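Local coordinates for protein exopolyphosphatase (Aquifex aeolicus, PDB 1T6C) that probably hydrolyses phosphoanhydride bonds, as an exopolyphosphatase/guanosine pentaphosphate phosphohydrolase of the actin-like fold, at residues A126-A131 and K156-R161. Residues are numbered along the deposited sequence; the frame is centred on the assembly and turned at random.
Sequences AYLAVA and KGYKVR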
ATOM      1  N   ALA A 126       3.999   3.461  -6.673  1.00 10.40           N
ATOM      2  CA  ALA A 126       3.194   2.244  -6.801  1.00  9.89           C
ATOM      3  C   ALA A 126       2.848   2.030  -8.257  1.00 10.70           C
ATOM      4  O   ALA A 126       2.858   0.908  -8.725  1.00 10.59           O
ATOM      5  CB  ALA A 126       1.957   2.356  -5.973  1.00 10.98           C
ATOM      6  N   TYR A 127       2.556   3.117  -8.957  1.00 11.09           N
ATOM      7  CA  TYR A 127       2.280   3.040 -10.380  1.00 10.81           C
ATOM      8  C   TYR A 127       3.449   2.454 -11.175  1.00 10.65           C
ATOM      9  O   TYR A 127       3.241   1.608 -12.071  1.00 11.00           O
ATOM     10  CB  TYR A 127       1.901   4.423 -10.908  1.00 11.35           C
ATOM     11  CG  TYR A 127       1.495   4.395 -12.349  1.00 11.12           C
ATOM     12  CD1 TYR A 127       2.459   4.445 -13.351  1.00 14.51           C
ATOM     13  CD2 TYR A 127       0.160   4.355 -12.703  1.00 12.58           C
ATOM     14  CE1 TYR A 127       2.092   4.411 -14.665  1.00 16.15           C
ATOM     15  CE2 TYR A 127      -0.221   4.311 -14.035  1.00 14.60           C
ATOM     16  CZ  TYR A 127       0.754   4.376 -14.996  1.00 18.78           C
ATOM     17  OH  TYR A 127       0.397   4.327 -16.323  1.00 18.61           O
ATOM     18  N   LEU A 128       4.667   2.876 -10.877  1.00 10.07           N
ATOM     19  CA  LEU A 128       5.863   2.274 -11.491  1.00 10.51           C
ATOM     20  C   LEU A 128       5.974   0.789 -11.216  1.00 11.09           C
ATOM     21  O   LEU A 128       6.370   0.025 -12.051  1.00 10.90           O
ATOM     22  CB  LEU A 128       7.150   2.955 -11.015  1.00 11.17           C
ATOM     23  CG  LEU A 128       7.337   4.408 -11.427  1.00 14.18           C
ATOM     24  CD1 LEU A 128       8.675   4.919 -10.885  1.00 15.64           C
ATOM     25  CD2 LEU A 128       7.319   4.539 -12.924  1.00 17.65           C
ATOM     26  N   ALA A 129       5.648   0.358 -10.001  1.00  9.33           N
ATOM     27  CA  ALA A 129       5.669  -1.051  -9.701  1.00  9.49           C
ATOM     28  C   ALA A 129       4.760  -1.867 -10.595  1.00  9.94           C
ATOM     29  O   ALA A 129       5.108  -2.961 -10.970  1.00 11.12           O
ATOM     30  CB  ALA A 129       5.320  -1.271  -8.240  1.00  9.48           C
ATOM     31  N   VAL A 130       3.591  -1.306 -10.889  1.00  9.79           N
ATOM     32  CA  VAL A 130       2.576  -1.945 -11.693  1.00  9.81           C
ATOM     33  C   VAL A 130       3.016  -1.929 -13.156  1.00 10.12           C
ATOM     34  O   VAL A 130       2.844  -2.910 -13.879  1.00 11.07           O
ATOM     35  CB  VAL A 130       1.234  -1.234 -11.514  1.00  9.80           C
ATOM     36  CG1 VAL A 130       0.250  -1.685 -12.536  1.00 11.22           C
ATOM     37  CG2 VAL A 130       0.699  -1.487 -10.126  1.00 10.17           C
ATOM     38  N   ALA A 131       3.559  -0.807 -13.580  1.00 10.86           N
ATOM     39  CA  ALA A 131       4.044  -0.689 -14.941  1.00 11.26           C
ATOM     40  C   ALA A 131       5.054  -1.771 -15.264  1.00 12.82           C
ATOM     41  O   ALA A 131       4.988  -2.393 -16.321  1.00 13.13           O
ATOM     42  CB  ALA A 131       4.597   0.706 -15.223  1.00 11.85           C
ATOM     43  N   LYS A 156      -0.350   5.961 -18.754  1.00 15.51           N
ATOM     44  CA  LYS A 156      -0.208   4.994 -19.818  1.00 16.32           C
ATOM     45  C   LYS A 156       1.236   4.526 -19.871  1.00 14.39           C
ATOM     46  O   LYS A 156       2.150   5.348 -19.830  1.00 14.21           O
ATOM     47  CB  LYS A 156      -0.575   5.621 -21.162  0.50 16.86           C
ATOM     48  CG  LYS A 156      -0.341   4.696 -22.351  0.50 18.80           C
ATOM     49  CD  LYS A 156      -1.417   4.900 -23.402  0.50 21.44           C
ATOM     50  CE  LYS A 156      -0.988   4.413 -24.770  0.50 22.83           C
ATOM     51  NZ  LYS A 156      -1.754   3.204 -25.145  0.50 23.36           N
ATOM     52  N   GLY A 157       1.446   3.219 -19.923  1.00 14.58           N
ATOM     53  CA  GLY A 157       2.783   2.669 -19.847  1.00 14.04           C
ATOM     54  C   GLY A 157       3.432   3.168 -18.550  1.00 15.24           C
ATOM     55  O   GLY A 157       2.781   3.174 -17.491  1.00 16.28           O
ATOM     56  N   TYR A 158       4.665   3.631 -18.621  1.00 14.28           N
ATOM     57  CA  TYR A 158       5.373   4.074 -17.418  1.00 13.95           C
ATOM     58  C   TYR A 158       5.099   5.539 -17.046  1.00 15.04           C
ATOM     59  O   TYR A 158       5.634   6.051 -16.025  1.00 16.38           O
ATOM     60  CB  TYR A 158       6.864   3.869 -17.618  1.00 14.24           C
ATOM     61  CG  TYR A 158       7.366   2.480 -17.358  1.00 13.50           C
ATOM     62  CD1 TYR A 158       7.217   1.479 -18.281  1.00 16.10           C
ATOM     63  CD2 TYR A 158       7.978   2.158 -16.154  1.00 16.29           C
ATOM     64  CE1 TYR A 158       7.707   0.223 -18.055  1.00 17.72           C
ATOM     65  CE2 TYR A 158       8.453   0.908 -15.926  1.00 15.87           C
ATOM     66  CZ  TYR A 158       8.320  -0.062 -16.857  1.00 15.80           C
ATOM     67  OH  TYR A 158       8.812  -1.329 -16.633  1.00 17.53           O
ATOM     68  N   LYS A 159       4.272   6.229 -17.845  1.00 14.78           N
ATOM     69  CA  LYS A 159       4.035   7.644 -17.677  1.00 15.77           C
ATOM     70  C   LYS A 159       2.827   7.895 -16.812  1.00 15.61           C
ATOM     71  O   LYS A 159       1.739   7.491 -17.146  1.00 16.33           O
ATOM     72  CB  LYS A 159       3.797   8.328 -19.043  1.00 16.38           C
ATOM     73  CG  LYS A 159       3.612   9.810 -18.922  1.00 19.80           C
ATOM     74  CD  LYS A 159       3.580  10.526 -20.269  1.00 20.18           C
ATOM     75  CE  LYS A 159       2.186  10.857 -20.690  1.00 22.73           C
ATOM     76  NZ  LYS A 159       2.157  11.307 -22.135  1.00 20.15           N
ATOM     77  N   VAL A 160       3.025   8.563 -15.693  1.00 15.52           N
ATOM     78  CA  VAL A 160       1.919   9.026 -14.881  1.00 16.82           C
ATOM     79  C   VAL A 160       1.433  10.373 -15.413  1.00 18.06           C
ATOM     80  O   VAL A 160       2.234  11.295 -15.611  1.00 18.94           O
ATOM     81  CB  VAL A 160       2.375   9.163 -13.432  1.00 16.31           C
ATOM     82  CG1 VAL A 160       1.298   9.787 -12.548  1.00 16.96           C
ATOM     83  CG2 VAL A 160       2.786   7.783 -12.884  1.00 16.34           C
ATOM     84  N   ARG A 161       0.126  10.478 -15.635  1.00 18.34           N
ATOM     85  CA  ARG A 161      -0.526  11.747 -15.974  1.00 20.37           C
ATOM     86  C   ARG A 161      -1.058  12.510 -14.804  1.00 19.86           C
ATOM     87  O   ARG A 161      -0.948  13.732 -14.733  1.00 21.45           O
ATOM     88  CB  ARG A 161      -1.677  11.472 -16.905  1.00 21.71           C
ATOM     89  CG  ARG A 161      -1.191  11.215 -18.272  1.00 26.07           C
ATOM     90  CD  ARG A 161      -1.983  11.944 -19.371  1.00 29.41           C
ATOM     91  NE  ARG A 161      -1.638  11.321 -20.636  1.00 26.92           N
ATOM     92  CZ  ARG A 161      -2.044  10.125 -20.979  1.00 27.99           C
ATOM     93  NH1 ARG A 161      -2.802   9.406 -20.163  1.00 25.24           N
ATOM     94  NH2 ARG A 161      -1.664   9.623 -22.130  1.00 31.16           N
TER
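Y127 and A131, one turn apart on a helix, face the hairpin segment K156-R161. The hairpin joins strands 149-156 and 159-166 at the edge of a mixed sheet in this actin-like fold, and helix 119-133 packs against it. A type II' turn from K156 to K159 makes the reversal, closed by K156 N to K159 O and K159 N to K156 O, both 3.0 Å. G157 takes its second position with a positive phi, a conformation that favours glycine. The helix comes closest at the turn, with the CA atoms of A131 and Y158 5.5 Å apart.

Y127 is long enough to reach from the helix to the backbone of the turn. With CG anti to the backbone N (chi1 -175°), its ring extends toward the hairpin, and OH donates a hydrogen bond of 2.9 Å to G157 O. The donor sits tilted 33° out of that carbonyl's plane. Over one ring face lies the methyl CG2 of the beta-branched V160, 3.4 Å from Y127 CD1. V153 and V142 of the neighbouring strands also touch the tyrosine, so that V160, V153 and V142 pack against it while its hydroxyl meets the turn backbone. A phenylalanine here would probably keep much of the ring packing but leave G157 O without this donor, making the turn less firmly tied to the helix.

The end of the Y158 side chain comes back to the helix, crossing L128 at about a right angle, although the side chain sets off away from the helix. L128 CD2 meets the edge of its ring, and L310 of helix 300-313 touches both side chains. A131, small enough to admit an aromatic ring, completes the contact with a CH-pi interaction: its CB stands 3.8 Å from the Y158 ring centroid, only 10° off the ring normal.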